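Local coordinates for protein pullulanase (Bacillus acidopullulyticus, PDB 2WAN) that hydrolyses alpha-1,6-glucosidic linkages of pullulan and, probably, the branch points of starch polysaccharides, as expected of a debranching enzyme of the alpha-amylase superfamily, at residues D836-K839 and Q840-F844; D760-A763 and H764-F768; L367-S370 and G371-N375; R397-S400 and V401-R405. One frame throughout, in Å; residues are numbered along the deposited sequence.

Contact 1: residues D836-K839 and Q840-F844; sequences DQIK and QNLTF. With SO4 (sulfate ion), chain L.
Gln837 and Asn841, one helical turn apart, hold a sulfate ion between their side-chain amides, a compact illustration of how i/i+4 spacing makes an anion site. Gln837 NE2 sends an almost straight bond (170°) to O2 of the sulfate at 3.1 Å. Asn841 ND2 reaches sulfate O3 at 2.8 Å, a shorter bond but more bent, at 138°. The ion, probably from the crystallisation liquor, receives a third N-H from the backbone of Asn861. Beyond this first shell, Gln837 OE1 accepts from Thr833 N while its NE2 also donates to Asn861 OD1, and Asn841 OD1 takes a bond from Asn858 ND2; both amides are thus fixed in rotation. The extended chain of Gln837 beyond CG (chi2 -173°) carries its amide out to the ion. With an alanine here, the sulfate would probably lose one of its grips and Thr833 N would be left without its side-chain acceptor. In the backbone, Asn841 N bonds to Gln837 O (2.9 Å) and Leu842 N to Ile838 O (2.9 Å), the latter closing the last turn as the chain leaves helical geometry at Leu842. Ile838 CG2 lies beside Leu842 CB at 4.2 Å, the two side chains pointing the same way. Helix 835-841 therefore runs straight into strand 842-844, which pairs with strand 852-856 of the all-beta domain, while Leu842 and Phe844 pack on Val714 of helix 707-714.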
loop_
_atom_site.group_PDB
_atom_site.type_symbol
_atom_site.label_atom_id
_atom_site.label_comp_id
_atom_site.label_asym_id
_atom_site.label_seq_id
_atom_site.Cartn_x
_atom_site.Cartn_y
_atom_site.Cartn_z
ATOM N N ASP A 836 15.381 19.456 9.926
ATOM C CA ASP A 836 16.233 20.514 10.480
ATOM C C ASP A 836 17.720 20.146 10.529
ATOM O O ASP A 836 18.548 20.978 10.186
ATOM C CB ASP A 836 15.755 20.963 11.866
ATOM C CG ASP A 836 14.385 21.624 11.837
ATOM O OD1 ASP A 836 13.904 22.032 10.761
ATOM O OD2 ASP A 836 13.774 21.729 12.922
ATOM N N GLN A 837 18.060 18.915 10.937
ATOM C CA GLN A 837 19.451 18.473 10.909
ATOM C C GLN A 837 20.010 18.588 9.504
ATOM O O GLN A 837 21.137 19.032 9.338
ATOM C CB GLN A 837 19.610 17.005 11.316
ATOM C CG GLN A 837 19.827 16.736 12.767
ATOM C CD GLN A 837 20.134 15.267 12.990
ATOM O OE1 GLN A 837 19.507 14.393 12.388
ATOM N NE2 GLN A 837 21.116 14.991 13.832
ATOM N N ILE A 838 19.246 18.130 8.505
ATOM C CA ILE A 838 19.742 18.156 7.114
ATOM C C ILE A 838 19.960 19.607 6.644
ATOM O O ILE A 838 20.992 19.937 6.043
ATOM C CB ILE A 838 18.802 17.379 6.157
ATOM C CG1 ILE A 838 18.750 15.887 6.557
ATOM C CG2 ILE A 838 19.230 17.570 4.696
ATOM C CD1 ILE A 838 17.619 15.062 5.883
ATOM N N LYS A 839 19.007 20.490 6.938
ATOM C CA LYS A 839 19.151 21.897 6.544
ATOM C C LYS A 839 20.351 22.538 7.256
ATOM O O LYS A 839 21.040 23.384 6.691
ATOM C CB LYS A 839 17.858 22.666 6.831
ATOM C CG LYS A 839 16.682 22.224 5.962
ATOM C CD LYS A 839 15.359 22.721 6.538
ATOM C CE LYS A 839 14.173 21.980 5.941
ATOM N NZ LYS A 839 13.765 22.505 4.613
ATOM N N GLN A 840 20.607 22.114 8.490
ATOM C CA GLN A 840 21.730 22.643 9.263
ATOM C C GLN A 840 23.082 22.155 8.747
ATOM O O GLN A 840 24.055 22.927 8.695
ATOM C CB GLN A 840 21.569 22.295 10.747
ATOM C CG GLN A 840 22.743 22.711 11.641
ATOM C CD GLN A 840 22.775 21.955 12.971
ATOM O OE1 GLN A 840 21.739 21.739 13.604
ATOM N NE2 GLN A 840 23.974 21.549 13.396
ATOM N N ASN A 841 23.152 20.877 8.359
ATOM C CA ASN A 841 24.460 20.225 8.179
ATOM C C ASN A 841 24.859 19.893 6.745
ATOM O O ASN A 841 26.033 19.611 6.487
ATOM C CB ASN A 841 24.541 18.917 8.988
ATOM C CG ASN A 841 24.471 19.131 10.480
ATOM O OD1 ASN A 841 24.952 20.143 11.012
ATOM N ND2 ASN A 841 23.894 18.146 11.182
ATOM N N LEU A 842 23.901 19.896 5.827
ATOM C CA LEU A 842 24.203 19.515 4.435
ATOM C C LEU A 842 24.155 20.738 3.525
ATOM O O LEU A 842 23.154 21.469 3.481
ATOM C CB LEU A 842 23.242 18.414 3.939
ATOM C CG LEU A 842 23.497 17.746 2.565
ATOM C CD1 LEU A 842 22.752 16.395 2.463
ATOM C CD2 LEU A 842 23.097 18.632 1.379
ATOM N N THR A 843 25.247 20.948 2.797
ATOM C CA THR A 843 25.363 22.047 1.846
ATOM C C THR A 843 25.831 21.498 0.490
ATOM O O THR A 843 26.790 20.727 0.450
ATOM C CB THR A 843 26.374 23.101 2.379
ATOM O OG1 THR A 843 25.980 23.538 3.692
ATOM C CG2 THR A 843 26.474 24.310 1.447
ATOM N N PHE A 844 25.191 21.918 -0.600
ATOM C CA PHE A 844 25.709 21.602 -1.928
ATOM C C PHE A 844 26.864 22.538 -2.286
ATOM O O PHE A 844 26.815 23.733 -1.980
ATOM C CB PHE A 844 24.584 21.666 -2.970
ATOM C CG PHE A 844 23.610 20.536 -2.847
ATOM C CD1 PHE A 844 23.961 19.261 -3.293
ATOM C CD2 PHE A 844 22.369 20.727 -2.238
ATOM C CE1 PHE A 844 23.098 18.188 -3.159
ATOM C CE2 PHE A 844 21.465 19.650 -2.090
ATOM C CZ PHE A 844 21.823 18.374 -2.556
HETATM S S SO4 L . 23.751 17.294 15.170
HETATM O O1 SO4 L . 24.309 16.212 15.989
HETATM O O2 SO4 L . 22.312 17.400 15.440
HETATM O O3 SO4 L . 23.994 17.009 13.762
HETATM O O4 SO4 L . 24.381 18.570 15.501
HETATM O O HOH W 1 23.420 24.084 5.541
#

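Contact 2: residues D760-A763 and H764-F768; sequences DELA and HAVVF
His764 turns the edge of its imidazole towards Asp760, one turn earlier in the same helix. CD2 lies 3.1 Å from the backbone oxygen Asp760 O, which sits in the plane of the ring, and 3.2 Å from the carboxylate atom Asp760 OD1. The planes of carboxylate and ring are only 18° apart, so the groups are nearly parallel, the carboxylate offset from the ring plane. Placing CG of Asp760 anti to its own nitrogen (chi1 -174°) brings the carboxylate up to the ring. Asp760 O also takes the backbone N-H of His764 at 3.2 Å, in a nearly straight bond of 170°. At Ala765 the amide bonds to Glu761 O, and the small CB rests on that oxygen and on Leu762 O, both at 3.4 Å. This is alpha-helix 753-769, part of the crossover between the seventh and eighth strands of the catalytic TIM barrel. Val766 continues the pattern: its N donates to Leu762 O, and CG2 lies against the same oxygen at 3.5 Å. Val767 N makes a weak bond to Ala763 O. Phe768 N bonds to His764 O, and its ring packs on Met820 of helix 811-826, whose Phe817 meets the His764 ring.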
loop_
_atom_site.group_PDB
_atom_site.type_symbol
_atom_site.label_atom_id
_atom_site.label_comp_id
_atom_site.label_asym_id
_atom_site.label_seq_id
_atom_site.Cartn_x
_atom_site.Cartn_y
_atom_site.Cartn_z
ATOM N N ASP A 760 26.233 1.242 -13.057
ATOM C CA ASP A 760 25.442 0.453 -12.106
ATOM C C ASP A 760 25.897 0.805 -10.676
ATOM O O ASP A 760 25.076 1.136 -9.804
ATOM C CB ASP A 760 25.656 -1.049 -12.416
ATOM C CG ASP A 760 24.755 -1.973 -11.581
ATOM O OD1 ASP A 760 24.693 -1.822 -10.341
ATOM O OD2 ASP A 760 24.112 -2.862 -12.189
ATOM N N GLU A 761 27.205 0.757 -10.443
ATOM C CA GLU A 761 27.770 1.129 -9.150
ATOM C C GLU A 761 27.424 2.557 -8.748
ATOM O O GLU A 761 27.101 2.806 -7.587
ATOM C CB GLU A 761 29.280 0.934 -9.148
ATOM C CG GLU A 761 29.670 -0.566 -9.117
ATOM C CD GLU A 761 31.147 -0.836 -9.320
ATOM O OE1 GLU A 761 31.825 -0.040 -10.009
ATOM O OE2 GLU A 761 31.634 -1.878 -8.801
ATOM N N LEU A 762 27.508 3.492 -9.697
ATOM C CA LEU A 762 27.150 4.898 -9.424
ATOM C C LEU A 762 25.693 5.097 -9.001
ATOM O O LEU A 762 25.429 5.824 -8.043
ATOM C CB LEU A 762 27.477 5.795 -10.628
ATOM C CG LEU A 762 27.116 7.283 -10.485
ATOM C CD1 LEU A 762 27.759 7.936 -9.270
ATOM C CD2 LEU A 762 27.603 8.003 -11.750
ATOM N N ALA A 763 24.762 4.441 -9.689
ATOM C CA ALA A 763 23.350 4.546 -9.335
ATOM C C ALA A 763 23.133 4.091 -7.891
ATOM O O ALA A 763 22.458 4.779 -7.104
ATOM C CB ALA A 763 22.512 3.719 -10.282
ATOM N N HIS A 764 23.727 2.955 -7.545
ATOM C CA HIS A 764 23.616 2.461 -6.163
ATOM C C HIS A 764 24.388 3.352 -5.168
ATOM O O HIS A 764 23.935 3.517 -4.038
ATOM C CB HIS A 764 24.007 0.968 -6.055
ATOM C CG HIS A 764 23.047 0.051 -6.760
ATOM N ND1 HIS A 764 21.941 -0.507 -6.149
ATOM C CD2 HIS A 764 23.032 -0.395 -8.038
ATOM C CE1 HIS A 764 21.285 -1.257 -7.022
ATOM N NE2 HIS A 764 21.927 -1.202 -8.177
ATOM N N ALA A 765 25.504 3.957 -5.587
ATOM C CA ALA A 765 26.253 4.860 -4.696
ATOM C C ALA A 765 25.388 6.045 -4.263
ATOM O O ALA A 765 25.425 6.451 -3.108
ATOM C CB ALA A 765 27.543 5.363 -5.356
ATOM N N VAL A 766 24.603 6.589 -5.197
ATOM C CA VAL A 766 23.653 7.647 -4.862
ATOM C C VAL A 766 22.661 7.146 -3.806
ATOM O O VAL A 766 22.419 7.823 -2.805
ATOM C CB VAL A 766 22.906 8.205 -6.111
ATOM C CG1 VAL A 766 21.900 9.289 -5.703
ATOM C CG2 VAL A 766 23.910 8.790 -7.124
ATOM N N VAL A 767 22.080 5.970 -4.034
ATOM C CA VAL A 767 21.139 5.404 -3.064
ATOM C C VAL A 767 21.786 5.273 -1.671
ATOM O O VAL A 767 21.190 5.664 -0.652
ATOM C CB VAL A 767 20.547 4.062 -3.545
ATOM C CG1 VAL A 767 19.696 3.406 -2.413
ATOM C CG2 VAL A 767 19.692 4.272 -4.791
ATOM N N PHE A 768 23.016 4.762 -1.623
ATOM C CA PHE A 768 23.673 4.492 -0.340
ATOM C C PHE A 768 24.205 5.742 0.368
ATOM O O PHE A 768 24.485 5.692 1.587
ATOM C CB PHE A 768 24.822 3.489 -0.519
ATOM C CG PHE A 768 24.384 2.122 -1.024
ATOM C CD1 PHE A 768 23.231 1.506 -0.525
ATOM C CD2 PHE A 768 25.152 1.451 -1.963
ATOM C CE1 PHE A 768 22.858 0.217 -0.964
ATOM C CE2 PHE A 768 24.797 0.182 -2.425
ATOM C CZ PHE A 768 23.652 -0.444 -1.912
#

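Contact 3: residues L367-S370 and G371-N375; sequences LQVS and GNLEN
Leu373 folds back over the strand end that Ser370 and Gly371 have just closed, its CD1 methyl 4.1 Å from Val369 CG1. The other methyl, Leu373 CD2, lies equally close to that atom, so both prongs of the leucine fork meet the one valine methyl, CG1, and the two side chains cross at about a right angle. CG of Leu373, anti to its carbonyl carbon (chi1 -79°), directs the fork towards the strand; since two conformers are modelled for this residue, the packing describes one of them. Ser370, the last residue of strand 364-370, takes part mainly through its backbone, its side chain leading away from the loop. Leu373 CD1 stands 4.1 Å from Ser370 O and 4.0 Å from Val369 O, so it packs loosely against these backbone oxygens as well. The return goes with the backbone at Gly371, whose phi of 110° would drive any side-chain carbon into the carbonyl oxygen of Ser370, so that glycine suits the position. A backbone bond from Gly371 to Asp325 ties it to the residue just before strand 326-332. The setting is the beta-sandwich of the carbohydrate-binding module 48 domain: strand 364-370 runs antiparallel to 326-332 and 353-359, and this loop carries the chain on to strand 377-383. Val369 and Leu373 both reach Leu343 of strand 338-344, and Leu373 also touches Thr327 and Ile408. Next to the leucine, Asn372 OD1 accepts Glu374 N at 3.1 Å with an angle of 160°, an Asx turn, and this oxygen is further gripped by the hydroxyl of Tyr322.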
loop_
_atom_site.group_PDB
_atom_site.type_symbol
_atom_site.label_atom_id
_atom_site.label_comp_id
_atom_site.label_asym_id
_atom_site.label_seq_id
_atom_site.Cartn_x
_atom_site.Cartn_y
_atom_site.Cartn_z
ATOM N N LEU A 367 -18.585 -20.288 19.579
ATOM C CA LEU A 367 -18.776 -21.614 20.176
ATOM C C LEU A 367 -17.547 -22.060 20.942
ATOM O O LEU A 367 -16.415 -21.926 20.451
ATOM C CB LEU A 367 -19.121 -22.665 19.116
ATOM C CG LEU A 367 -19.579 -24.029 19.647
ATOM C CD1 LEU A 367 -20.911 -23.864 20.411
ATOM C CD2 LEU A 367 -19.734 -25.015 18.497
ATOM N N GLN A 368 -17.772 -22.583 22.147
ATOM C CA GLN A 368 -16.717 -23.272 22.879
ATOM C C GLN A 368 -16.924 -24.777 22.732
ATOM O O GLN A 368 -18.023 -25.287 22.963
ATOM C CB GLN A 368 -16.706 -22.865 24.356
ATOM C CG GLN A 368 -15.498 -23.398 25.122
ATOM C CD GLN A 368 -15.499 -23.010 26.588
ATOM O OE1 GLN A 368 -15.134 -23.809 27.454
ATOM N NE2 GLN A 368 -15.911 -21.781 26.876
ATOM N N VAL A 369 -15.866 -25.471 22.341
ATOM C CA VAL A 369 -15.886 -26.918 22.168
ATOM C C VAL A 369 -14.946 -27.546 23.187
ATOM O O VAL A 369 -13.747 -27.277 23.180
ATOM C CB VAL A 369 -15.487 -27.329 20.729
ATOM C CG1 VAL A 369 -15.635 -28.843 20.541
ATOM C CG2 VAL A 369 -16.328 -26.569 19.698
ATOM N N SER A 370 -15.510 -28.370 24.078
ATOM C CA SER A 370 -14.716 -29.026 25.110
ATOM C C SER A 370 -13.860 -30.142 24.525
ATOM O O SER A 370 -14.235 -30.801 23.544
ATOM C CB SER A 370 -15.613 -29.573 26.224
ATOM O OG SER A 370 -16.554 -30.482 25.692
ATOM N N GLY A 371 -12.696 -30.340 25.126
ATOM C CA GLY A 371 -11.781 -31.364 24.643
ATOM C C GLY A 371 -10.536 -30.782 24.004
ATOM O O GLY A 371 -10.417 -29.566 23.843
ATOM N N ASN A 372 -9.609 -31.665 23.647
ATOM C CA ASN A 372 -8.327 -31.260 23.088
ATOM C C ASN A 372 -8.414 -31.374 21.579
ATOM O O ASN A 372 -8.395 -32.482 21.033
ATOM C CB ASN A 372 -7.198 -32.145 23.638
ATOM C CG ASN A 372 -5.804 -31.636 23.266
ATOM O OD1 ASN A 372 -5.634 -30.862 22.317
ATOM N ND2 ASN A 372 -4.798 -32.067 24.017
ATOM N N LEU A 373 -8.507 -30.226 20.905
ATOM C CA LEU A 373 -8.684 -30.202 19.452
ATOM C C LEU A 373 -7.357 -29.980 18.709
ATOM O O LEU A 373 -7.345 -29.624 17.528
ATOM C CB LEU A 373 -9.717 -29.138 19.040
ATOM C CG LEU A 373 -11.207 -29.472 19.195
ATOM C CD1 LEU A 373 -11.602 -29.566 20.657
ATOM C CD2 LEU A 373 -12.074 -28.443 18.490
ATOM N N GLU A 374 -6.229 -30.212 19.379
ATOM C CA GLU A 374 -4.943 -30.054 18.687
ATOM C C GLU A 374 -4.860 -30.936 17.433
ATOM O O GLU A 374 -5.147 -32.135 17.477
ATOM C CB GLU A 374 -3.741 -30.322 19.618
ATOM C CG GLU A 374 -2.375 -30.085 18.945
ATOM C CD GLU A 374 -1.201 -30.207 19.894
ATOM O OE1 GLU A 374 -1.375 -30.734 21.006
ATOM O OE2 GLU A 374 -0.095 -29.784 19.508
ATOM N N ASN A 375 -4.456 -30.316 16.324
ATOM C CA ASN A 375 -4.285 -30.979 15.026
ATOM C C ASN A 375 -5.571 -31.378 14.337
ATOM O O ASN A 375 -5.533 -32.088 13.333
ATOM C CB ASN A 375 -3.330 -32.184 15.119
ATOM C CG ASN A 375 -1.963 -31.794 15.641
ATOM O OD1 ASN A 375 -1.496 -30.679 15.416
ATOM N ND2 ASN A 375 -1.331 -32.703 16.369
#

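Contact 4: residues R397-S400 and V401-R405; sequences RAIS and VNATR. With ACT (acetate ion), chain P.
Arg405, whose main-chain O accepts the N-H of Ser400 N at 2.9 Å, carries the flat group of this turn, a guanidinium with an acetate ion at its edge and in its plane. NE donates to acetate O at 3.1 Å (162°), and NH2 reaches that same oxygen in a weak bond of 3.4 Å. Tyr344 makes a cation-pi contact with the group, and NH2 also bonds to Gly349 O. Extension of the chain from CG to NE, with chi2 at 169°, takes the guanidinium well away from Ser400. A leucine in its place would probably leave the acetate and Gly349 O without their N-H donors and Tyr344 without its cation. In the main chain of the turn, Ala403 N meets Ser400 O at 2.9 Å, the donor lying 47° out of the carbonyl plane. That bond closes a type II beta turn at Val401-Asn402. Ser400 OG and Thr404 OG1 share a short 2.6 Å hydrogen bond across the loop, while Ile399 CD1 covers Ala403 CB at 3.8 Å. Backbone amides and paired hydroxyls thus shape the loop, whereas the arginine's positive charge is likely to be what draws the acetate, a probable crystallisation component.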
loop_
_atom_site.group_PDB
_atom_site.type_symbol
_atom_site.label_atom_id
_atom_site.label_comp_id
_atom_site.label_asym_id
_atom_site.label_seq_id
_atom_site.Cartn_x
_atom_site.Cartn_y
_atom_site.Cartn_z
ATOM N N ARG A 397 -4.540 -20.003 11.678
ATOM C CA ARG A 397 -3.089 -19.882 11.774
ATOM C C ARG A 397 -2.335 -21.004 11.074
ATOM O O ARG A 397 -1.109 -20.935 10.956
ATOM C CB ARG A 397 -2.624 -19.844 13.235
ATOM C CG ARG A 397 -3.373 -18.881 14.151
ATOM C CD ARG A 397 -3.571 -17.481 13.540
ATOM N NE ARG A 397 -3.905 -16.518 14.598
ATOM C CZ ARG A 397 -4.272 -15.259 14.376
ATOM N NH1 ARG A 397 -4.388 -14.797 13.139
ATOM N NH2 ARG A 397 -4.517 -14.449 15.399
ATOM N N ALA A 398 -3.060 -22.048 10.668
ATOM C CA ALA A 398 -2.516 -23.202 9.945
ATOM C C ALA A 398 -3.670 -23.804 9.119
ATOM O O ALA A 398 -4.844 -23.447 9.337
ATOM C CB ALA A 398 -1.944 -24.223 10.923
ATOM N N ILE A 399 -3.321 -24.656 8.159
ATOM C CA ILE A 399 -4.278 -25.185 7.177
ATOM C C ILE A 399 -3.996 -26.641 6.785
ATOM O O ILE A 399 -2.904 -27.166 7.014
ATOM C CB ILE A 399 -4.269 -24.339 5.867
ATOM C CG1 ILE A 399 -2.824 -24.160 5.360
ATOM C CG2 ILE A 399 -5.000 -23.003 6.057
ATOM C CD1 ILE A 399 -2.705 -23.546 3.909
ATOM N N SER A 400 -4.987 -27.293 6.176
ATOM C CA SER A 400 -4.714 -28.511 5.439
ATOM C C SER A 400 -3.928 -28.102 4.196
ATOM O O SER A 400 -3.887 -26.904 3.859
ATOM C CB SER A 400 -6.027 -29.167 5.018
ATOM O OG SER A 400 -6.761 -28.287 4.189
ATOM N N VAL A 401 -3.332 -29.083 3.515
ATOM C CA VAL A 401 -2.649 -28.828 2.235
ATOM C C VAL A 401 -3.629 -28.117 1.301
ATOM O O VAL A 401 -4.790 -28.552 1.165
ATOM C CB VAL A 401 -2.129 -30.142 1.595
ATOM C CG1 VAL A 401 -1.430 -29.872 0.249
ATOM C CG2 VAL A 401 -1.148 -30.824 2.535
ATOM N N ASN A 402 -3.179 -27.013 0.690
ATOM C CA ASN A 402 -4.017 -26.206 -0.228
ATOM C C ASN A 402 -5.224 -25.508 0.405
ATOM O O ASN A 402 -6.130 -25.017 -0.303
ATOM C CB ASN A 402 -4.459 -27.020 -1.455
ATOM C CG ASN A 402 -3.328 -27.254 -2.449
ATOM O OD1 ASN A 402 -3.271 -28.309 -3.110
ATOM N ND2 ASN A 402 -2.447 -26.274 -2.587
ATOM N N ALA A 403 -5.250 -25.455 1.739
ATOM C CA ALA A 403 -6.274 -24.709 2.476
ATOM C C ALA A 403 -7.706 -25.138 2.159
ATOM O O ALA A 403 -8.603 -24.290 1.991
ATOM C CB ALA A 403 -6.087 -23.178 2.301
ATOM N N THR A 404 -7.918 -26.456 2.067
ATOM C CA THR A 404 -9.274 -26.978 1.967
ATOM C C THR A 404 -9.994 -26.752 3.313
ATOM O O THR A 404 -11.231 -26.634 3.363
ATOM C CB THR A 404 -9.290 -28.469 1.615
ATOM O OG1 THR A 404 -8.585 -29.213 2.620
ATOM C CG2 THR A 404 -8.623 -28.715 0.246
ATOM N N ARG A 405 -9.201 -26.681 4.387
ATOM C CA ARG A 405 -9.693 -26.575 5.758
ATOM C C ARG A 405 -8.695 -25.803 6.595
ATOM O O ARG A 405 -7.505 -25.806 6.289
ATOM C CB ARG A 405 -9.835 -27.971 6.397
ATOM C CG ARG A 405 -10.644 -28.937 5.562
ATOM C CD ARG A 405 -10.571 -30.402 6.045
ATOM N NE ARG A 405 -11.446 -31.170 5.144
ATOM C CZ ARG A 405 -11.735 -32.460 5.263
ATOM N NH1 ARG A 405 -11.215 -33.180 6.245
ATOM N NH2 ARG A 405 -12.557 -33.030 4.386
HETATM C C ACT P . -14.061 -30.304 2.414
HETATM O O ACT P . -12.804 -30.228 2.504
HETATM O OXT ACT P . -14.694 -29.225 2.439
HETATM C CH3 ACT P . -14.790 -31.609 2.276
#

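How the contacts relate
Along the chain the order is contact 3, contact 4, contact 2, contact 1, and in space they form two pairs. Contacts 3 and 4, centres about 18 Å apart, lie at the sheet of the carbohydrate-binding module 48 region: contact 3 ends strand 364-370, and contact 4 is the loop leading into strand 406-407, which pairs with strand 377-383 of that sheet. Contacts 1 and 2, centres about 21 Å apart, sit where the catalytic barrel meets the C-terminal all-beta domain, since helix 753-769 packs on strand 915-920 of the sheet that includes strand 842-844. Contacts 1 and 3 lie about 61 Å apart between centres, consistent with the two beta domains lying on different sides of the barrel.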